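Local coordinates for protein 2-c-methyl-d-erythritol 4-phosphate cytidylyltransferase (Streptococcus pneumoniae, PDB 2VSH) that catalyses the transfer of the cytidylyl group of CTP to D-ribitol 5-phosphate, giving CDP-ribitol for teichoic acid precursors, at residues 36-41 against 48-53; 42-47 against 119-124; 108-113 against 126-131; 177-182 against 195-200; 184-189 against 202-207. All blocks are in the same frame, centred on the assembly; numbering follows the deposited sequence. Where two conformers were deposited one is given.

Contact 1: residues 36-41 against 48-53; sequences HTIEKF and EKIVVG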
# COMPACT_ATOMS: atom_id res chain seq x y z
N HIS A 36 10.39 4.97 -21.18
CA HIS A 36 9.64 6.08 -20.58
C HIS A 36 10.42 6.65 -19.40
O HIS A 36 10.53 7.88 -19.24
CB HIS A 36 8.29 5.60 -20.04
CG HIS A 36 7.27 5.33 -21.08
ND1 HIS A 36 6.50 6.33 -21.64
CD2 HIS A 36 6.86 4.18 -21.66
CE1 HIS A 36 5.68 5.81 -22.53
NE2 HIS A 36 5.88 4.50 -22.56
N THR A 37 10.95 5.75 -18.57
CA THR A 37 11.65 6.12 -17.34
C THR A 37 12.98 6.83 -17.65
O THR A 37 13.29 7.88 -17.08
CB THR A 37 11.90 4.87 -16.45
OG1 THR A 37 10.65 4.24 -16.13
CG2 THR A 37 12.60 5.26 -15.15
N ILE A 38 13.76 6.25 -18.56
CA ILE A 38 15.04 6.86 -18.97
C ILE A 38 14.80 8.25 -19.59
O ILE A 38 15.52 9.20 -19.27
CB ILE A 38 15.81 5.97 -19.96
CG1 ILE A 38 16.30 4.69 -19.28
CG2 ILE A 38 17.01 6.73 -20.55
CD1 ILE A 38 16.85 3.62 -20.26
N GLU A 39 13.76 8.36 -20.42
CA GLU A 39 13.31 9.63 -21.02
C GLU A 39 13.15 10.77 -20.03
O GLU A 39 13.54 11.89 -20.32
CB GLU A 39 11.97 9.45 -21.74
CG GLU A 39 12.10 9.05 -23.20
CD GLU A 39 10.75 8.73 -23.84
OE1 GLU A 39 9.71 9.00 -23.21
OE2 GLU A 39 10.74 8.19 -24.97
N LYS A 40 12.57 10.48 -18.87
CA LYS A 40 12.36 11.49 -17.84
C LYS A 40 13.66 12.06 -17.30
O LYS A 40 13.66 13.17 -16.76
CB LYS A 40 11.53 10.93 -16.67
CG LYS A 40 10.13 10.43 -16.99
CD LYS A 40 9.24 11.53 -17.55
CE LYS A 40 7.80 11.07 -17.57
NZ LYS A 40 7.59 9.99 -18.58
N PHE A 41 14.77 11.31 -17.44
CA PHE A 41 16.10 11.75 -16.95
C PHE A 41 16.99 12.43 -17.99
O PHE A 41 17.87 13.22 -17.63
CB PHE A 41 16.87 10.57 -16.33
CG PHE A 41 16.42 10.19 -14.95
CD1 PHE A 41 17.03 10.75 -13.83
CD2 PHE A 41 15.38 9.28 -14.76
CE1 PHE A 41 16.63 10.40 -12.54
CE2 PHE A 41 14.96 8.92 -13.46
CZ PHE A 41 15.59 9.48 -12.35
N GLU A 48 24.94 14.00 -15.57
CA GLU A 48 26.08 13.66 -16.42
C GLU A 48 25.82 12.41 -17.29
O GLU A 48 25.89 12.48 -18.51
CB GLU A 48 27.33 13.47 -15.54
CG GLU A 48 28.60 13.10 -16.29
CD GLU A 48 29.18 14.19 -17.20
OE1 GLU A 48 30.24 13.91 -17.81
OE2 GLU A 48 28.61 15.30 -17.31
N LYS A 49 25.53 11.28 -16.66
CA LYS A 49 25.21 10.05 -17.39
C LYS A 49 24.01 9.41 -16.75
O LYS A 49 23.75 9.62 -15.57
CB LYS A 49 26.36 9.03 -17.34
CG LYS A 49 27.61 9.42 -18.10
CD LYS A 49 27.35 9.54 -19.59
CE LYS A 49 28.65 9.64 -20.37
NZ LYS A 49 28.45 10.42 -21.61
N ILE A 50 23.30 8.59 -17.52
CA ILE A 50 22.20 7.78 -17.03
C ILE A 50 22.65 6.33 -17.07
O ILE A 50 22.87 5.77 -18.14
CB ILE A 50 20.92 7.97 -17.88
CG1 ILE A 50 20.46 9.43 -17.76
CG2 ILE A 50 19.83 7.04 -17.39
CD1 ILE A 50 19.64 9.91 -18.94
N VAL A 51 22.85 5.75 -15.89
CA VAL A 51 23.47 4.44 -15.78
C VAL A 51 22.36 3.46 -15.41
O VAL A 51 21.69 3.64 -14.38
CB VAL A 51 24.61 4.40 -14.73
CG1 VAL A 51 25.33 3.06 -14.78
CG2 VAL A 51 25.60 5.56 -14.95
N VAL A 52 22.14 2.48 -16.27
CA VAL A 52 21.03 1.53 -16.11
C VAL A 52 21.55 0.13 -15.76
O VAL A 52 22.30 -0.48 -16.53
CB VAL A 52 20.18 1.44 -17.41
CG1 VAL A 52 18.82 0.78 -17.10
CG2 VAL A 52 19.97 2.82 -18.04
N GLY A 53 21.13 -0.37 -14.61
CA GLY A 53 21.51 -1.71 -14.16
C GLY A 53 20.48 -2.72 -14.62
O GLY A 53 19.34 -2.68 -14.19

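Contact 2: residues 42-47 against 119-124; sequences VLEPSI and ITLRMI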
# COMPACT_ATOMS: atom_id res chain seq x y z
N VAL A 42 16.77 12.13 -19.27
CA VAL A 42 17.56 12.71 -20.38
C VAL A 42 17.44 14.23 -20.53
O VAL A 42 18.38 14.86 -21.02
CB VAL A 42 17.30 12.04 -21.78
CG1 VAL A 42 17.49 10.53 -21.73
CG2 VAL A 42 15.93 12.43 -22.37
N LEU A 43 16.31 14.81 -20.16
CA LEU A 43 16.15 16.25 -20.31
C LEU A 43 16.83 17.05 -19.23
O LEU A 43 17.14 18.23 -19.43
CB LEU A 43 14.68 16.68 -20.35
CG LEU A 43 13.91 16.63 -21.65
CD1 LEU A 43 12.54 17.20 -21.35
CD2 LEU A 43 14.61 17.43 -22.74
N GLU A 44 17.04 16.41 -18.08
CA GLU A 44 17.59 17.12 -16.93
C GLU A 44 19.01 17.58 -17.22
O GLU A 44 19.92 16.75 -17.31
CB GLU A 44 17.51 16.24 -15.67
CG GLU A 44 18.20 16.85 -14.44
CD GLU A 44 17.76 18.27 -14.17
OE1 GLU A 44 18.63 19.12 -13.92
OE2 GLU A 44 16.54 18.54 -14.23
N PRO A 45 19.22 18.91 -17.35
CA PRO A 45 20.55 19.36 -17.74
C PRO A 45 21.67 19.03 -16.74
O PRO A 45 22.83 19.00 -17.14
CB PRO A 45 20.39 20.88 -17.90
CG PRO A 45 19.22 21.23 -17.07
CD PRO A 45 18.29 20.05 -17.19
N SER A 46 21.34 18.78 -15.48
CA SER A 46 22.40 18.61 -14.46
C SER A 46 22.90 17.16 -14.32
O SER A 46 23.83 16.89 -13.56
CB SER A 46 21.99 19.20 -13.11
OG SER A 46 20.93 18.47 -12.51
N ILE A 47 22.32 16.24 -15.09
CA ILE A 47 22.70 14.82 -15.07
C ILE A 47 23.84 14.56 -16.06
O ILE A 47 23.70 14.86 -17.25
CB ILE A 47 21.48 13.90 -15.43
CG1 ILE A 47 20.34 14.05 -14.42
CG2 ILE A 47 21.91 12.41 -15.58
CD1 ILE A 47 20.64 13.54 -13.02
N ILE A 119 7.87 9.45 -12.83
CA ILE A 119 8.73 10.39 -12.12
C ILE A 119 8.75 11.68 -12.95
O ILE A 119 8.63 11.63 -14.17
CB ILE A 119 10.17 9.81 -11.95
CG1 ILE A 119 11.08 10.75 -11.13
CG2 ILE A 119 10.75 9.39 -13.33
CD1 ILE A 119 12.50 10.25 -10.94
N THR A 120 8.89 12.81 -12.27
CA THR A 120 8.88 14.11 -12.91
C THR A 120 10.23 14.80 -12.67
O THR A 120 10.98 14.43 -11.77
CB THR A 120 7.75 15.00 -12.33
OG1 THR A 120 8.01 15.24 -10.94
CG2 THR A 120 6.35 14.35 -12.50
N LEU A 121 10.53 15.82 -13.48
CA LEU A 121 11.74 16.62 -13.29
C LEU A 121 11.72 17.30 -11.92
O LEU A 121 12.75 17.49 -11.29
CB LEU A 121 11.87 17.68 -14.40
CG LEU A 121 12.32 17.13 -15.77
CD1 LEU A 121 12.18 18.20 -16.85
CD2 LEU A 121 13.74 16.61 -15.70
N ARG A 122 10.53 17.67 -11.46
CA ARG A 122 10.42 18.33 -10.16
C ARG A 122 10.97 17.40 -9.07
O ARG A 122 11.72 17.84 -8.20
CB ARG A 122 8.97 18.71 -9.89
CG ARG A 122 8.76 19.74 -8.77
CD ARG A 122 8.76 19.08 -7.39
NE ARG A 122 7.71 18.07 -7.23
CZ ARG A 122 7.76 17.05 -6.38
NH1 ARG A 122 8.83 16.89 -5.59
NH2 ARG A 122 6.76 16.18 -6.32
N MET A 123 10.60 16.12 -9.12
CA MET A 123 11.07 15.11 -8.17
C MET A 123 12.58 14.91 -8.25
O MET A 123 13.26 14.92 -7.22
CB MET A 123 10.36 13.78 -8.42
CG MET A 123 8.89 13.78 -8.01
SD MET A 123 8.05 12.30 -8.61
CE MET A 123 6.41 12.87 -8.45
N ILE A 124 13.09 14.74 -9.47
CA ILE A 124 14.53 14.61 -9.74
C ILE A 124 15.27 15.83 -9.19
O ILE A 124 16.28 15.68 -8.52
CB ILE A 124 14.81 14.50 -11.24
CG1 ILE A 124 14.24 13.19 -11.77
CG2 ILE A 124 16.33 14.64 -11.54
CD1 ILE A 124 13.95 13.20 -13.26

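Contact 3: residues 108-113 against 126-131; sequences IVVTHD and DNIQLA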
# COMPACT_ATOMS: atom_id res chain seq x y z
N ILE A 108 27.25 12.38 -6.86
CA ILE A 108 25.95 11.92 -6.38
C ILE A 108 25.28 10.98 -7.40
O ILE A 108 25.47 11.13 -8.60
CB ILE A 108 25.05 13.16 -6.08
CG1 ILE A 108 25.42 13.78 -4.73
CG2 ILE A 108 23.57 12.80 -6.09
CD1 ILE A 108 25.03 15.25 -4.63
N VAL A 109 24.52 9.99 -6.92
CA VAL A 109 23.68 9.18 -7.79
C VAL A 109 22.22 9.32 -7.37
O VAL A 109 21.89 9.20 -6.19
CB VAL A 109 24.12 7.66 -7.86
CG1 VAL A 109 23.99 6.95 -6.50
CG2 VAL A 109 23.33 6.91 -8.93
N VAL A 110 21.38 9.62 -8.35
CA VAL A 110 19.92 9.61 -8.17
C VAL A 110 19.42 8.24 -8.60
O VAL A 110 19.27 7.98 -9.80
CB VAL A 110 19.23 10.76 -8.97
CG1 VAL A 110 17.70 10.75 -8.76
CG2 VAL A 110 19.77 12.14 -8.58
N THR A 111 19.17 7.34 -7.63
CA THR A 111 18.70 5.99 -7.92
C THR A 111 17.18 5.94 -8.03
O THR A 111 16.47 6.63 -7.30
CB THR A 111 19.18 4.92 -6.87
OG1 THR A 111 18.51 5.11 -5.62
CG2 THR A 111 20.70 4.98 -6.68
N HIS A 112 16.68 5.13 -8.97
CA HIS A 112 15.25 5.13 -9.28
C HIS A 112 14.85 3.81 -9.95
O HIS A 112 15.59 3.29 -10.79
CB HIS A 112 14.91 6.33 -10.20
CG HIS A 112 13.44 6.50 -10.45
ND1 HIS A 112 12.55 6.87 -9.46
CD2 HIS A 112 12.70 6.33 -11.58
CE1 HIS A 112 11.33 6.94 -9.97
NE2 HIS A 112 11.39 6.60 -11.25
N ASP A 113 13.69 3.29 -9.57
CA ASP A 113 13.13 2.05 -10.16
C ASP A 113 12.84 2.23 -11.64
O ASP A 113 12.21 3.21 -12.02
CB ASP A 113 11.80 1.70 -9.49
CG ASP A 113 11.94 1.31 -8.03
OD1 ASP A 113 13.00 0.76 -7.64
OD2 ASP A 113 10.97 1.52 -7.28
N ASP A 126 14.26 18.14 -6.91
CA ASP A 126 14.16 18.15 -5.44
C ASP A 126 15.16 17.22 -4.76
O ASP A 126 15.77 17.60 -3.76
CB ASP A 126 12.75 17.78 -4.98
CG ASP A 126 11.79 18.92 -5.15
OD1 ASP A 126 12.20 19.96 -5.70
OD2 ASP A 126 10.62 18.77 -4.72
N ASN A 127 15.30 16.01 -5.30
CA ASN A 127 16.26 15.03 -4.83
C ASN A 127 17.68 15.53 -4.89
O ASN A 127 18.44 15.38 -3.94
CB ASN A 127 16.13 13.72 -5.64
CG ASN A 127 15.24 12.72 -4.95
OD1 ASN A 127 15.73 11.79 -4.32
ND2 ASN A 127 13.93 12.93 -5.03
N ILE A 128 18.03 16.13 -6.03
CA ILE A 128 19.37 16.69 -6.20
C ILE A 128 19.60 17.83 -5.20
O ILE A 128 20.66 17.92 -4.58
CB ILE A 128 19.59 17.16 -7.67
CG1 ILE A 128 19.68 15.93 -8.60
CG2 ILE A 128 20.85 18.03 -7.77
CD1 ILE A 128 19.38 16.25 -10.09
N GLN A 129 18.61 18.71 -5.05
CA GLN A 129 18.76 19.86 -4.18
C GLN A 129 18.91 19.46 -2.70
O GLN A 129 19.81 19.93 -2.01
CB GLN A 129 17.58 20.82 -4.35
CG GLN A 129 17.67 22.07 -3.47
CD GLN A 129 16.37 22.85 -3.42
OE1 GLN A 129 15.30 22.33 -3.76
NE2 GLN A 129 16.44 24.10 -2.99
N LEU A 130 18.01 18.59 -2.23
CA LEU A 130 18.08 18.01 -0.88
C LEU A 130 19.40 17.26 -0.60
O LEU A 130 19.96 17.37 0.51
CB LEU A 130 16.86 17.12 -0.64
CG LEU A 130 15.60 17.56 0.13
CD1 LEU A 130 15.56 19.02 0.57
CD2 LEU A 130 14.34 17.17 -0.59
N ALA A 131 19.94 16.55 -1.59
CA ALA A 131 21.22 15.83 -1.41
C ALA A 131 22.41 16.75 -1.05
O ALA A 131 23.40 16.29 -0.49
CB ALA A 131 21.54 14.97 -2.64

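Contact 4: residues 177-182 against 195-200; sequences KDFMDL and TDACKI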
# COMPACT_ATOMS: atom_id res chain seq x y z
N LYS A 177 30.24 7.46 -3.06
CA LYS A 177 31.25 7.00 -2.10
C LYS A 177 30.61 6.63 -0.77
O LYS A 177 30.94 5.58 -0.19
CB LYS A 177 32.35 8.06 -1.88
CG LYS A 177 33.59 7.58 -1.10
CD LYS A 177 34.51 8.75 -0.74
CE LYS A 177 35.77 8.33 0.05
NZ LYS A 177 35.52 7.69 1.39
N ASP A 178 29.66 7.47 -0.32
CA ASP A 178 28.94 7.22 0.93
C ASP A 178 28.20 5.89 0.91
O ASP A 178 28.30 5.12 1.87
CB ASP A 178 27.96 8.35 1.23
CG ASP A 178 28.63 9.58 1.81
OD1 ASP A 178 29.89 9.62 1.86
OD2 ASP A 178 27.90 10.50 2.21
N PHE A 179 27.47 5.61 -0.17
CA PHE A 179 26.81 4.31 -0.28
C PHE A 179 27.82 3.16 -0.26
O PHE A 179 27.60 2.17 0.43
CB PHE A 179 25.95 4.22 -1.54
CG PHE A 179 25.33 2.86 -1.74
CD1 PHE A 179 26.03 1.87 -2.43
CD2 PHE A 179 24.06 2.57 -1.24
CE1 PHE A 179 25.47 0.61 -2.62
CE2 PHE A 179 23.49 1.32 -1.42
CZ PHE A 179 24.20 0.33 -2.11
N MET A 180 28.91 3.29 -1.02
CA MET A 180 29.93 2.24 -1.04
C MET A 180 30.52 1.94 0.33
O MET A 180 30.59 0.78 0.74
CB MET A 180 31.04 2.55 -2.05
CG MET A 180 30.54 2.66 -3.48
SD MET A 180 29.94 1.09 -4.18
CE MET A 180 31.48 0.43 -4.83
N ASP A 181 30.95 2.99 1.04
CA ASP A 181 31.49 2.84 2.37
C ASP A 181 30.54 2.14 3.36
O ASP A 181 30.94 1.21 4.05
CB ASP A 181 31.94 4.20 2.92
CG ASP A 181 33.15 4.75 2.17
OD1 ASP A 181 33.80 3.95 1.45
OD2 ASP A 181 33.46 5.95 2.29
N LEU A 182 29.29 2.58 3.41
CA LEU A 182 28.32 2.02 4.36
C LEU A 182 27.89 0.61 4.00
O LEU A 182 27.81 -0.26 4.87
CB LEU A 182 27.08 2.92 4.44
CG LEU A 182 27.27 4.31 5.04
CD1 LEU A 182 25.92 4.96 5.08
CD2 LEU A 182 27.92 4.23 6.44
N THR A 195 17.62 -4.27 2.96
CA THR A 195 17.45 -4.35 1.51
C THR A 195 17.22 -2.99 0.84
O THR A 195 17.36 -2.87 -0.38
CB THR A 195 16.28 -5.29 1.14
OG1 THR A 195 15.10 -4.84 1.82
CG2 THR A 195 16.58 -6.71 1.55
N ASP A 196 16.87 -1.98 1.63
CA ASP A 196 16.58 -0.64 1.15
C ASP A 196 17.82 0.21 1.35
O ASP A 196 18.47 0.14 2.41
CB ASP A 196 15.38 -0.08 1.92
CG ASP A 196 15.03 1.34 1.52
OD1 ASP A 196 14.10 1.54 0.72
OD2 ASP A 196 15.69 2.27 2.00
N ALA A 197 18.16 1.02 0.35
CA ALA A 197 19.39 1.81 0.37
C ALA A 197 19.32 2.87 1.47
O ALA A 197 20.28 3.05 2.23
CB ALA A 197 19.66 2.45 -1.00
N CYS A 198 18.19 3.55 1.57
CA CYS A 198 18.00 4.55 2.63
C CYS A 198 18.08 3.95 4.04
O CYS A 198 18.60 4.59 4.96
CB CYS A 198 16.69 5.32 2.42
SG CYS A 198 16.78 6.40 0.94
N LYS A 199 17.56 2.74 4.22
CA LYS A 199 17.64 2.01 5.50
C LYS A 199 19.09 1.89 6.01
O LYS A 199 19.34 2.02 7.21
CB LYS A 199 16.99 0.63 5.37
CG LYS A 199 17.07 -0.29 6.59
CD LYS A 199 16.51 0.36 7.85
CE LYS A 199 16.49 -0.59 9.04
NZ LYS A 199 15.40 -1.62 8.90
N ILE A 200 20.02 1.66 5.10
CA ILE A 200 21.44 1.53 5.44
C ILE A 200 21.96 2.85 6.00
O ILE A 200 22.67 2.84 6.99
CB ILE A 200 22.29 1.09 4.23
CG1 ILE A 200 21.83 -0.28 3.72
CG2 ILE A 200 23.79 1.06 4.57
CD1 ILE A 200 22.48 -0.66 2.40

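Contact 5: residues 184-189 against 202-207; sequences GSLSDE and VIKGKD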
# COMPACT_ATOMS: atom_id res chain seq x y z
N GLY A 184 29.57 -1.47 2.20
CA GLY A 184 30.76 -2.30 2.34
C GLY A 184 30.99 -2.78 3.75
O GLY A 184 31.69 -3.76 3.95
N SER A 185 30.42 -2.08 4.73
CA SER A 185 30.62 -2.39 6.14
C SER A 185 29.64 -3.45 6.66
O SER A 185 29.66 -3.78 7.85
CB SER A 185 30.49 -1.12 6.99
OG SER A 185 29.12 -0.78 7.16
N LEU A 186 28.80 -3.99 5.77
CA LEU A 186 27.74 -4.91 6.18
C LEU A 186 28.12 -6.35 5.92
O LEU A 186 28.74 -6.66 4.92
CB LEU A 186 26.42 -4.58 5.45
CG LEU A 186 25.80 -3.19 5.66
CD1 LEU A 186 24.59 -2.98 4.76
CD2 LEU A 186 25.45 -2.93 7.13
N SER A 187 27.73 -7.24 6.82
CA SER A 187 27.85 -8.66 6.58
C SER A 187 26.79 -9.10 5.56
O SER A 187 25.79 -8.41 5.34
CB SER A 187 27.65 -9.43 7.88
OG SER A 187 26.28 -9.35 8.29
N ASP A 188 27.01 -10.27 4.95
CA ASP A 188 26.02 -10.84 4.05
C ASP A 188 24.65 -10.91 4.73
O ASP A 188 23.64 -10.59 4.12
CB ASP A 188 26.48 -12.22 3.59
CG ASP A 188 27.74 -12.15 2.74
OD1 ASP A 188 28.28 -13.23 2.41
OD2 ASP A 188 28.18 -11.02 2.43
N GLU A 189 24.64 -11.31 6.00
CA GLU A 189 23.39 -11.40 6.75
C GLU A 189 22.72 -10.04 6.93
O GLU A 189 21.50 -9.95 6.87
CB GLU A 189 23.59 -12.08 8.11
CG GLU A 189 23.79 -13.56 8.02
CD GLU A 189 25.18 -13.96 7.55
OE1 GLU A 189 26.10 -13.11 7.56
OE2 GLU A 189 25.37 -15.13 7.18
N VAL A 202 20.01 5.23 7.35
CA VAL A 202 19.25 5.47 8.59
C VAL A 202 19.84 4.72 9.80
O VAL A 202 20.08 5.32 10.86
CB VAL A 202 17.72 5.17 8.38
CG1 VAL A 202 16.97 5.11 9.68
CG2 VAL A 202 17.10 6.22 7.48
N ILE A 203 20.12 3.44 9.61
CA ILE A 203 20.64 2.59 10.69
C ILE A 203 22.08 2.93 11.09
O ILE A 203 22.50 2.66 12.22
CB ILE A 203 20.47 1.06 10.40
CG1 ILE A 203 20.53 0.26 11.70
CG2 ILE A 203 21.48 0.54 9.36
CD1 ILE A 203 20.00 -1.16 11.57
N LYS A 204 22.82 3.53 10.16
CA LYS A 204 24.16 4.05 10.44
C LYS A 204 24.15 5.45 11.03
O LYS A 204 25.20 6.08 11.13
CB LYS A 204 25.02 4.00 9.17
CG LYS A 204 25.33 2.59 8.67
CD LYS A 204 26.20 1.82 9.66
CE LYS A 204 26.63 0.47 9.08
NZ LYS A 204 27.81 -0.09 9.84
N GLY A 205 22.97 5.92 11.44
CA GLY A 205 22.84 7.19 12.13
C GLY A 205 22.99 8.41 11.23
O GLY A 205 23.35 9.50 11.72
N LYS A 206 22.71 8.25 9.94
CA LYS A 206 22.86 9.34 8.97
C LYS A 206 21.56 10.16 8.79
O LYS A 206 20.48 9.74 9.21
CB LYS A 206 23.35 8.81 7.62
CG LYS A 206 24.61 7.92 7.67
CD LYS A 206 25.84 8.69 8.16
CE LYS A 206 27.09 7.80 8.20
NZ LYS A 206 28.29 8.57 8.68
N ASP A 207 21.71 11.33 8.15
CA ASP A 207 20.62 12.28 7.94
C ASP A 207 19.96 12.06 6.56
O ASP A 207 20.51 12.45 5.53
CB ASP A 207 21.16 13.71 8.07
CG ASP A 207 20.11 14.79 7.78
OD1 ASP A 207 20.49 15.89 7.34
OD2 ASP A 207 18.90 14.54 8.01

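Contact 1: residues 36-41 against 48-53
Phe41 touches Ile50 with its CB and not with its ring, whose edge takes Thr37 O of its own helix in the ring plane. Elsewhere the ring lies among Ala5 and Ile7 of strand 3-9 and Ile119. The first torsion explains this split. CG stands anti to the carbonyl carbon; chi1 of -77° carries the ring away from strand 50-53, toward strand 3-9, and leaves CB against Ile50. Phe41 CB is 3.9 Å from Ile50 CD1 and 4.0 Å from Ile50 CG1. The same methyl, Ile50 CD1, also lies 3.8 Å from the backbone C of Phe41.

The two segments belong to a beta-alpha-beta crossover. Helix 33-42 lies on the connection from strand 3-9 to its parallel neighbour 50-54. Its part 36-41 runs nearly antiparallel to strand 50-53 (157°), with the axes 10.0 Å apart. The second row of contacts is made by Ile38. Its CD1 reaches Val52 CG2 at 3.9 Å, and these two side chains cross at about a right angle. Ile38 CG2 faces Ile50 CG2 more loosely, at 4.2 Å. Ile77 of the next strand also touches Ile38 and Val52, so the helix spans two strands here. The side chains that meet are all buried. Val52 also packs close to Ala9, a residue expected to line the CTP site.

Contact 2: residues 42-47 against 119-124
Glu44 and Leu121, with CA atoms 6.9 Å apart, bring a type I beta turn from Glu44 to Ile47 beside the first turn of helix 121-133. The loop comes from the end of helix 33-42 and leads into strand 50-54. Glu44 carries the contact. Its CG is anti to the backbone N (chi1 174°), and the chain then bends at chi2, which folds the carboxylate back over its own turn. The bent chain crosses Leu121 obliquely. Leu121 CD2 sits against both ends of it, 3.8 Å from Glu44 CB and 3.7 Å from Glu44 OE2. The side chains of Glu44 and Ile124 slide past each other in opposite directions, with Glu44 CG 4.1 Å from Ile124 CG2.

The carboxylate is held from several sides. Ser46 OG gives Glu44 OE1 a bond of 2.8 Å, and Ser46 N gives it a second of 3.1 Å. Both meet the anti side of OE1, but from opposite faces of the carboxylate plane. Glu44 OE2 accepts from Gln125 NE2, one residue past the second segment. The helix is capped separately: Thr120 is its N-cap and takes Met123 N on OG1 at 3.3 Å.

Glu44 is a buried acid, and its oxygens are met by three donors while its carbon chain lies on leucine and isoleucine. These bonds fix the rotation of the carboxylate and probably help to keep it charged among apolar neighbours.

Contact 3: residues 108-113 against 126-131
Val110 and Ile128 make the closest apolar contact between strand 108-113 and segment 126-131 of helix 121-133. Val110 CG2 is 3.8 Å from Ile128 CG1, and the two side chains cross at about a right angle. In Val110, chi1 of -179° sets CG1 anti to the backbone N and leaves CG2 beside that N, facing Ile128. Nearly one turn further along the helix, Ala131 CB meets Ile108 CD1 at 4.0 Å. The backbones are nearest at Val110 and Asn127, whose CA atoms are 7.3 Å apart.

The helix leads from strand 108-113 to strand 136-142. These strands run parallel, but 165-175 lies between them, antiparallel to both. The beta-alpha-beta crossover therefore passes over a strand from later in the chain.

Among polar groups, Asn127 points its CB toward the strand, yet its amide is bound elsewhere. OD1 pairs with Thr173 OG1 of strand 165-175. ND2 pairs with Thr139 OG1 of strand 136-142 and with Met123 O of its own helix. Asp113, at the strand end and away from the helix segment, forms salt bridges with Arg116 and with Arg86, which probably belongs to the CTP site.

Contact 4: residues 177-182 against 195-200
Phe179 and Leu182 meet the first turn of helix 197-203, whose N-cap is Asp196. The carboxylate of Asp196 uses the anti lone pair of OD2 to accept from Lys199 N, 2.9 Å away, at an N-H...O angle of 152°. Ala197 follows, and its CB is 4.0 Å from Phe179 CE2. Phe179 CG is anti to the backbone N (chi1 176°), which swings the ring from the flank of its helix over to the alanine. The methyl lies obliquely to the ring. The same ring meets Phe174 and Tyr183, with planes about 15° apart in each case.

Here two helices pack beside the central sheet of the GT-A-like cytidylyltransferase fold. Helix 176-184 follows strand 165-175, and helix 197-203 precedes strand 208-212. Lys199 faces elsewhere and gives its NZ to Ile159 O of the second subunit.

Ala197 and Ile200 both touch Asn87 of helix 86-100, a residue expected to take part in CTP binding. Ile200 closes the segment and has the largest share of the interface. Its CG2, anti to the backbone N, lies 3.8 Å from Leu182 CB and 4.2 Å from the backbone C of Leu182. Its other branch turns to the ring, with Ile200 CD1 4.4 Å from Phe179 CE2.

Contact 5: residues 184-189 against 202-207
Ser185 and Lys204 make the one polar link between the segments. Lys204 NZ donates to Ser185 OG over 3.1 Å, and Lys204 CE comes within 3.4 Å of Ser185 OG in the same approach. Ser185 OG sits between its backbone N and carbonyl carbon (chi1 78°), and from there it also bonds to Leu182 O, back in the last turn of helix 176-184. The hydroxyl thus accepts from the lysine and donates to that carbonyl. Lys204 bends at chi2 and then runs out straight to the serine.

The apolar part is small. Leu186 and Lys204 slide past each other in opposite directions, and Leu186 CD2 comes 4.1 Å from Lys204 CE. The methylenes of the lysine further cover Leu182, while Leu186 continues inward to Ile200 and Leu194.

Backbone motifs set both ends. Helix 197-203 stops in a Schellman motif: Gly205, with phi at 75°, is the C' residue, Gly205 N bonds to Val202 O at 3.0 Å, and Lys206 N turns back to Phe201 O. In the first segment, Ser187 is the N-cap of helix 188-193 and bonds through OG to Glu190 N. Val202 and Asp207 pack on the second subunit.

Two of the three touching residues are exposed, and the contact lies at the surface, over the buried Leu186. The ammonium of Lys204 is held by a neutral hydroxyl. The nearby C-terminal end of helix 176-184, whose Leu182 O is bound to that hydroxyl, may favour the charge.

Contacts 1 and 3 are core packing of helices on the same sheet, buried and apolar. Contact 2 lies beside both. It shares helix 121-133 with contact 3, and its loop continues the helix of contact 1. It is also buried, but it is built round a carboxylate. Contacts 4 and 5 form a separate group that shares helix 197-203, with centres 6 Å apart. Contact 4 is the inner, apolar and mostly buried layer. Contact 5 is the exposed edge of the same region, the one place where a hydrogen bond joins the two segments. Both reach the second subunit. Contacts 1 and 5 lie on opposite sides of the chain's centre, 27 Å apart between centres.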